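Local structure of CRISPR system Cmr subunit Cmr1-1 (Pyrococcus furiosus, 4W8Z) at residues W45-A50 against E63-V68; K89-K94 against G115-Y120; F225-V230 against K301-T306. The protein binds RNA and, together with Cmr6, caps the type III-B Cmr ribonucleoprotein complex, part of the CRISPR defence against invading nucleic acids. All blocks are in the same frame, centred on the assembly; numbering follows the deposited sequence.

Contact 1 (W45-A50 against E63-V68)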
# COMPACT_ATOMS: atom_id res chain seq x y z
N TRP A 45 -8.04 -3.78 -1.91
CA TRP A 45 -7.50 -4.86 -1.09
C TRP A 45 -8.42 -6.07 -1.05
O TRP A 45 -7.96 -7.18 -0.81
CB TRP A 45 -7.20 -4.36 0.32
CG TRP A 45 -5.81 -3.86 0.41
CD1 TRP A 45 -5.41 -2.56 0.53
CD2 TRP A 45 -4.62 -4.64 0.34
NE1 TRP A 45 -4.04 -2.49 0.55
CE2 TRP A 45 -3.53 -3.76 0.44
CE3 TRP A 45 -4.37 -6.01 0.21
CZ2 TRP A 45 -2.20 -4.20 0.41
CZ3 TRP A 45 -3.05 -6.45 0.19
CH2 TRP A 45 -1.99 -5.54 0.29
N PHE A 46 -9.71 -5.86 -1.29
CA PHE A 46 -10.62 -6.99 -1.39
C PHE A 46 -10.23 -7.85 -2.59
O PHE A 46 -10.27 -9.08 -2.52
CB PHE A 46 -12.07 -6.53 -1.53
CG PHE A 46 -13.01 -7.64 -1.87
CD1 PHE A 46 -13.45 -8.51 -0.90
CD2 PHE A 46 -13.44 -7.81 -3.18
CE1 PHE A 46 -14.32 -9.54 -1.22
CE2 PHE A 46 -14.30 -8.84 -3.50
CZ PHE A 46 -14.74 -9.70 -2.52
N ARG A 47 -9.86 -7.20 -3.68
CA ARG A 47 -9.51 -7.90 -4.91
C ARG A 47 -8.22 -8.70 -4.72
O ARG A 47 -8.06 -9.78 -5.29
CB ARG A 47 -9.35 -6.92 -6.07
CG ARG A 47 -10.58 -6.09 -6.36
CD ARG A 47 -10.48 -5.50 -7.75
NE ARG A 47 -10.09 -6.53 -8.71
CZ ARG A 47 -10.18 -6.40 -10.03
NH1 ARG A 47 -10.65 -5.28 -10.57
NH2 ARG A 47 -9.80 -7.40 -10.81
N ALA A 48 -7.31 -8.15 -3.93
CA ALA A 48 -6.03 -8.81 -3.67
C ALA A 48 -6.23 -10.04 -2.78
O ALA A 48 -5.53 -11.04 -2.94
CB ALA A 48 -5.05 -7.84 -3.03
N LEU A 49 -7.17 -9.95 -1.85
CA LEU A 49 -7.49 -11.08 -0.99
C LEU A 49 -8.25 -12.16 -1.75
O LEU A 49 -7.79 -13.29 -1.87
CB LEU A 49 -8.31 -10.64 0.23
CG LEU A 49 -7.64 -9.70 1.24
CD1 LEU A 49 -8.51 -9.56 2.48
CD2 LEU A 49 -6.24 -10.17 1.59
N ALA A 50 -9.41 -11.78 -2.28
CA ALA A 50 -10.27 -12.72 -2.99
C ALA A 50 -9.58 -13.28 -4.23
O ALA A 50 -9.70 -14.47 -4.53
CB ALA A 50 -11.58 -12.05 -3.37
N GLU A 63 -17.69 -10.25 -10.18
CA GLU A 63 -19.06 -10.50 -9.75
C GLU A 63 -19.21 -10.28 -8.25
O GLU A 63 -20.10 -9.55 -7.81
CB GLU A 63 -19.49 -11.92 -10.12
CG GLU A 63 -19.62 -12.16 -11.62
CD GLU A 63 -19.94 -13.61 -11.95
OE1 GLU A 63 -19.92 -13.96 -13.15
OE2 GLU A 63 -20.21 -14.39 -11.01
N ILE A 64 -18.32 -10.89 -7.48
CA ILE A 64 -18.36 -10.77 -6.03
C ILE A 64 -17.99 -9.36 -5.58
O ILE A 64 -18.58 -8.83 -4.64
CB ILE A 64 -17.42 -11.79 -5.36
CG1 ILE A 64 -17.60 -13.17 -6.01
CG2 ILE A 64 -17.66 -11.85 -3.86
CD1 ILE A 64 -17.38 -14.33 -5.07
N GLU A 65 -17.02 -8.75 -6.25
CA GLU A 65 -16.59 -7.39 -5.92
C GLU A 65 -17.74 -6.40 -6.03
O GLU A 65 -17.97 -5.60 -5.12
CB GLU A 65 -15.44 -6.94 -6.82
CG GLU A 65 -15.08 -5.47 -6.61
CD GLU A 65 -14.13 -4.94 -7.67
OE1 GLU A 65 -13.91 -3.71 -7.70
OE2 GLU A 65 -13.61 -5.76 -8.46
N ASN A 66 -18.46 -6.45 -7.15
CA ASN A 66 -19.64 -5.62 -7.32
C ASN A 66 -20.72 -6.01 -6.32
O ASN A 66 -21.45 -5.15 -5.82
CB ASN A 66 -20.19 -5.74 -8.75
CG ASN A 66 -19.31 -5.03 -9.77
OD1 ASN A 66 -18.58 -4.10 -9.43
ND2 ASN A 66 -19.39 -5.47 -11.02
N GLN A 67 -20.80 -7.30 -6.01
CA GLN A 67 -21.82 -7.80 -5.10
C GLN A 67 -21.60 -7.27 -3.68
O GLN A 67 -22.55 -7.13 -2.91
CB GLN A 67 -21.84 -9.32 -5.11
CG GLN A 67 -23.19 -9.92 -4.80
CD GLN A 67 -23.20 -11.44 -4.91
OE1 GLN A 67 -22.17 -12.06 -5.17
NE2 GLN A 67 -24.37 -12.04 -4.71
N VAL A 68 -20.35 -6.98 -3.34
CA VAL A 68 -20.03 -6.43 -2.03
C VAL A 68 -20.02 -4.90 -2.04
O VAL A 68 -20.65 -4.26 -1.21
CB VAL A 68 -18.66 -6.93 -1.51
CG1 VAL A 68 -18.34 -6.29 -0.17
CG2 VAL A 68 -18.65 -8.45 -1.40
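E65 OE2 lies 3.6 Å from R47 NE, a long salt bridge. The oxygen sits well out of the guanidinium plane, and the two planar groups are turned 50° apart. No N-H of R47 points at it, so the attraction is one of charge alone. OE2 also lies against the aliphatic part of R47, near CD. The stronger partner of E65 is R43, one turn earlier than R47 on helix 38-54, which forms a salt bridge with OE1. K62 adds a weak, long ion pair to OE2. Three basic side chains lie near this buried carboxylate, R43 most firmly. Their charge would probably favour its ionised form.

The apolar half of the contact is carried by F46. Its CG is anti to the backbone N (chi1 170°), which sends the ring out toward helix 58-69. There CE2 meets the backbone at E65 CA, 3.6 Å away. The tip of the ring, CZ, reaches two side chains. I64 CG2 lies at the ring edge, near its plane, 3.9 Å from F46 CZ. V68 CG2 stands obliquely to the ring, 4.3 Å from F46 CZ. A50 CB of the same helix covers part of one ring face.

The two segments belong to consecutive helices, 38-54 and 58-69, joined by a short connection as a helical hairpin. The axes of 45-50 and 63-68 run at 138° to each other and come within 10.6 Å, a spacing bridged by the long side chains of F46, R47 and E65. Helix 136-152 packs beside helix 38-54, where W45 touches A148, L149 and L152 and F46 touches S145.

Contact 2 (K89-K94 against G115-Y120)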
# COMPACT_ATOMS: atom_id res chain seq x y z
N LYS A 89 -3.71 20.55 8.55
CA LYS A 89 -2.77 21.51 9.13
C LYS A 89 -1.91 22.15 8.04
O LYS A 89 -1.81 21.62 6.94
CB LYS A 89 -1.88 20.82 10.16
CG LYS A 89 -2.65 20.13 11.29
CD LYS A 89 -3.39 21.12 12.16
CE LYS A 89 -3.92 20.47 13.42
NZ LYS A 89 -5.00 19.48 13.15
N ARG A 90 -1.30 23.28 8.37
CA ARG A 90 -0.49 24.03 7.41
C ARG A 90 0.78 23.27 7.05
O ARG A 90 1.44 22.70 7.92
CB ARG A 90 -0.14 25.41 7.98
CG ARG A 90 0.22 26.44 6.93
CD ARG A 90 -0.93 26.66 5.97
NE ARG A 90 -0.68 27.78 5.07
CZ ARG A 90 0.03 27.71 3.95
NH1 ARG A 90 0.20 28.78 3.20
NH2 ARG A 90 0.58 26.55 3.59
N LEU A 91 1.11 23.27 5.76
CA LEU A 91 2.29 22.55 5.28
C LEU A 91 3.55 23.39 5.40
O LEU A 91 3.62 24.50 4.87
CB LEU A 91 2.09 22.11 3.83
CG LEU A 91 3.28 21.41 3.17
CD1 LEU A 91 3.59 20.09 3.86
CD2 LEU A 91 3.03 21.19 1.69
N ASN A 92 4.55 22.85 6.09
CA ASN A 92 5.86 23.48 6.20
C ASN A 92 6.83 22.93 5.16
O ASN A 92 7.22 21.76 5.22
CB ASN A 92 6.41 23.29 7.62
CG ASN A 92 7.77 23.94 7.82
OD1 ASN A 92 8.24 24.71 6.99
ND2 ASN A 92 8.41 23.63 8.94
N LEU A 93 7.22 23.77 4.21
CA LEU A 93 8.07 23.33 3.10
C LEU A 93 9.50 23.06 3.54
O LEU A 93 10.27 22.43 2.81
CB LEU A 93 8.04 24.37 1.98
CG LEU A 93 6.68 24.53 1.30
CD1 LEU A 93 6.77 25.51 0.14
CD2 LEU A 93 6.15 23.18 0.84
N LYS A 94 9.86 23.53 4.73
CA LYS A 94 11.18 23.26 5.29
C LYS A 94 11.32 21.79 5.68
O LYS A 94 12.43 21.28 5.83
CB LYS A 94 11.44 24.15 6.51
N GLY A 115 2.15 26.04 -4.76
CA GLY A 115 0.96 26.47 -4.04
C GLY A 115 -0.29 25.68 -4.40
O GLY A 115 -1.40 26.10 -4.07
N THR A 116 -0.12 24.54 -5.06
CA THR A 116 -1.26 23.71 -5.45
C THR A 116 -1.88 23.02 -4.22
O THR A 116 -3.08 22.73 -4.20
CB THR A 116 -0.85 22.66 -6.50
OG1 THR A 116 -0.25 23.32 -7.62
CG2 THR A 116 -2.06 21.88 -6.98
N ILE A 117 -1.06 22.78 -3.20
CA ILE A 117 -1.57 22.29 -1.93
C ILE A 117 -1.03 23.15 -0.79
O ILE A 117 0.10 23.64 -0.84
CB ILE A 117 -1.21 20.81 -1.67
CG1 ILE A 117 0.30 20.61 -1.62
CG2 ILE A 117 -1.82 19.91 -2.75
CD1 ILE A 117 0.71 19.17 -1.43
N THR A 118 -1.85 23.35 0.24
CA THR A 118 -1.47 24.17 1.38
C THR A 118 -1.60 23.42 2.69
O THR A 118 -0.90 23.71 3.66
CB THR A 118 -2.31 25.46 1.45
OG1 THR A 118 -3.68 25.16 1.16
CG2 THR A 118 -1.80 26.48 0.45
N HIS A 119 -2.50 22.44 2.72
CA HIS A 119 -2.72 21.65 3.93
C HIS A 119 -2.58 20.15 3.69
O HIS A 119 -2.73 19.67 2.57
CB HIS A 119 -4.09 21.97 4.52
CG HIS A 119 -4.28 23.41 4.88
ND1 HIS A 119 -4.52 24.38 3.94
CD2 HIS A 119 -4.27 24.03 6.08
CE1 HIS A 119 -4.65 25.55 4.54
NE2 HIS A 119 -4.50 25.37 5.84
N TYR A 120 -2.31 19.43 4.77
CA TYR A 120 -2.21 17.97 4.73
C TYR A 120 -2.68 17.41 6.07
O TYR A 120 -3.07 18.16 6.96
CB TYR A 120 -0.78 17.52 4.43
CG TYR A 120 0.21 17.70 5.57
CD1 TYR A 120 0.49 18.96 6.09
CD2 TYR A 120 0.87 16.61 6.12
CE1 TYR A 120 1.39 19.12 7.13
CE2 TYR A 120 1.77 16.77 7.15
CZ TYR A 120 2.03 18.02 7.66
OH TYR A 120 2.93 18.15 8.69
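K89 and Y120 form the hydrogen-bonded pair of a small two-stranded antiparallel sheet, strands 89-90 and 119-120. K89 N donates to Y120 O at 2.9 Å, and Y120 N returns a bond to K89 O at 3.1 Å. Beyond the next pair, R90 with H119, L91 N donates to T118 O at 2.9 Å. These backbone bonds make the firm part of the contact.

The closer side-chain packing lies around L91. Its CD1 rests over one face of the Y120 ring, 4.0 Å from Y120 CD1, and the two side chains cross at about a right angle. Y120 CG stands between its backbone N and carbonyl carbon (chi1 73°), which lays the ring alongside the 89-94 backbone. R90 O then lies in plane at the ring edge. H21, from elsewhere in the chain, meets the same ring with its plane at about 20°. I117, which packs against helix 106-113, touches L91 more loosely.

The exposed R90 and H119 form the looser, solvent side. R90 CD sits over the face of the H119 imidazole in a CH-pi contact. The guanidinium lays one face against T118 CB, and its NH2 gives T118 O a weak bond. Within the second segment, T118 OG1 and H119 ND1 share a hydrogen bond of 3.0 Å.

Contact 3 (F225-V230 against K301-T306)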
# COMPACT_ATOMS: atom_id res chain seq x y z
N PHE A 225 0.34 -14.21 -3.60
CA PHE A 225 1.58 -14.18 -4.37
C PHE A 225 2.30 -12.86 -4.20
O PHE A 225 2.46 -12.10 -5.16
CB PHE A 225 1.28 -14.47 -5.84
CG PHE A 225 0.77 -15.86 -6.09
CD1 PHE A 225 1.64 -16.94 -6.07
CD2 PHE A 225 -0.57 -16.09 -6.32
CE1 PHE A 225 1.18 -18.22 -6.28
CE2 PHE A 225 -1.04 -17.37 -6.53
CZ PHE A 225 -0.16 -18.44 -6.52
N SER A 226 2.73 -12.59 -2.98
CA SER A 226 3.46 -11.37 -2.68
C SER A 226 4.53 -11.61 -1.62
O SER A 226 4.51 -12.63 -0.93
CB SER A 226 2.50 -10.26 -2.21
OG SER A 226 1.93 -10.58 -0.96
N ASP A 227 5.47 -10.68 -1.49
CA ASP A 227 6.47 -10.73 -0.44
C ASP A 227 6.33 -9.54 0.48
O ASP A 227 6.27 -8.40 0.01
CB ASP A 227 7.89 -10.78 -1.01
CG ASP A 227 8.31 -12.17 -1.41
OD1 ASP A 227 7.53 -13.13 -1.21
OD2 ASP A 227 9.45 -12.32 -1.93
N VAL A 228 6.27 -9.79 1.78
CA VAL A 228 6.19 -8.71 2.75
C VAL A 228 7.41 -8.78 3.66
O VAL A 228 7.72 -9.83 4.22
CB VAL A 228 4.90 -8.79 3.59
CG1 VAL A 228 4.82 -7.62 4.55
CG2 VAL A 228 3.68 -8.79 2.69
N GLU A 229 8.10 -7.65 3.79
CA GLU A 229 9.31 -7.56 4.60
C GLU A 229 9.27 -6.33 5.50
O GLU A 229 8.61 -5.34 5.19
CB GLU A 229 10.54 -7.49 3.71
CG GLU A 229 10.74 -8.70 2.82
CD GLU A 229 11.71 -8.44 1.69
OE1 GLU A 229 12.30 -9.41 1.17
OE2 GLU A 229 11.88 -7.26 1.30
N VAL A 230 9.99 -6.40 6.62
CA VAL A 230 10.12 -5.26 7.51
C VAL A 230 11.58 -5.05 7.92
O VAL A 230 12.41 -5.96 7.80
CB VAL A 230 9.28 -5.42 8.80
CG1 VAL A 230 7.81 -5.62 8.47
CG2 VAL A 230 9.81 -6.58 9.64
N LYS A 301 6.05 -6.60 -2.09
CA LYS A 301 6.34 -6.83 -3.51
C LYS A 301 5.28 -7.73 -4.16
O LYS A 301 5.04 -8.83 -3.68
CB LYS A 301 7.73 -7.45 -3.67
CG LYS A 301 8.86 -6.46 -3.48
CD LYS A 301 10.22 -7.14 -3.35
CE LYS A 301 10.39 -7.75 -1.97
NZ LYS A 301 11.78 -8.22 -1.73
N PHE A 302 4.66 -7.26 -5.24
CA PHE A 302 3.56 -7.99 -5.88
C PHE A 302 3.97 -8.73 -7.15
O PHE A 302 4.38 -8.11 -8.12
CB PHE A 302 2.41 -7.04 -6.23
CG PHE A 302 1.76 -6.40 -5.05
CD1 PHE A 302 0.85 -7.11 -4.28
CD2 PHE A 302 2.04 -5.09 -4.71
CE1 PHE A 302 0.25 -6.52 -3.19
CE2 PHE A 302 1.44 -4.49 -3.62
CZ PHE A 302 0.54 -5.21 -2.86
N PHE A 303 3.84 -10.06 -7.15
CA PHE A 303 4.22 -10.84 -8.32
C PHE A 303 2.99 -11.34 -9.07
O PHE A 303 2.16 -12.04 -8.50
CB PHE A 303 5.10 -12.03 -7.92
CG PHE A 303 6.31 -11.63 -7.10
CD1 PHE A 303 7.35 -10.91 -7.67
CD2 PHE A 303 6.41 -11.99 -5.76
CE1 PHE A 303 8.45 -10.55 -6.93
CE2 PHE A 303 7.52 -11.64 -5.02
CZ PHE A 303 8.54 -10.91 -5.60
N GLN A 304 2.86 -10.97 -10.35
CA GLN A 304 1.76 -11.46 -11.18
C GLN A 304 2.19 -11.69 -12.63
O GLN A 304 3.36 -11.55 -12.96
CB GLN A 304 0.57 -10.50 -11.13
CG GLN A 304 0.74 -9.24 -11.96
CD GLN A 304 1.00 -8.01 -11.12
OE1 GLN A 304 2.08 -7.85 -10.55
NE2 GLN A 304 0.00 -7.13 -11.03
N SER A 305 1.23 -12.03 -13.49
CA SER A 305 1.52 -12.37 -14.88
C SER A 305 1.66 -11.16 -15.80
O SER A 305 2.50 -11.16 -16.70
CB SER A 305 0.43 -13.29 -15.43
OG SER A 305 0.38 -14.51 -14.71
N THR A 306 0.82 -10.15 -15.59
CA THR A 306 0.85 -8.93 -16.39
C THR A 306 2.21 -8.24 -16.30
O THR A 306 2.75 -8.05 -15.21
CB THR A 306 -0.25 -7.93 -15.96
OG1 THR A 306 -1.53 -8.43 -16.37
CG2 THR A 306 -0.02 -6.56 -16.59
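D227 and K301 form a hydrogen-bonded antiparallel pair that joins 225-230 to 301-306 through the backbone. D227 N donates to K301 O at 2.9 Å, and K301 N to D227 O at 2.8 Å. F303 N donates to F225 O at 3.2 Å, carrying the ladder past the end of strand 294-302.

Charged contacts lie on the face that bears D227 and K301. The lysine chain bends at chi3 (-76°), which helps bring its NZ within equal reach of both carboxylate oxygens of E229. NZ is 3.2 Å from both E229 OE1 and E229 OE2, a forked salt bridge of two weak bonds. E229 and K301, both buried, are each held by a second charge. K337 on strand 335-337, the stronger partner of E229, binds its OE1, and D326 binds K301 NZ. D227 OD2 has a weak, long ion pair with K337.

Aromatic contacts divide between the two faces. On the D227 side, the carboxylate meets the edge of the F303 ring, 3.7 Å from D227 CG to F303 CE2, with the two planes 87° apart. On the other face, S226 CB lies obliquely by the F302 ring, 4.1 Å from F302 CD1. W285 meets that ring edge-to-face.

Strand 226-231 pairs with 294-302 on one edge and with the short C-terminal strands 335-337 and 339-340 on the other. The arrangement is that of an inner strand in an antiparallel beta-sheet, here in the C-terminal, RAMP-related part of Cmr1.

The three contacts follow one another along the chain. Contacts 1 and 2 belong to the RAMP superfamily part of the sequence, contact 3 to the Cmr1-like C-terminal part. Contacts 1 and 3 have centres 19 Å apart and touch: W45 CH2 packs 4.0 Å from F302 CZ. Helix 38-54 thereby meets the sheet that contains strand 294-302, so these two parts pack together here. Contact 2 is remote, its centre 36 Å from that of contact 1 and 34 Å from that of contact 3. Its two-stranded sheet lies at the surface, across the chain's centre from both. Contacts 1 and 3 are thus buried and adjoining, while contact 2 is a separate surface feature.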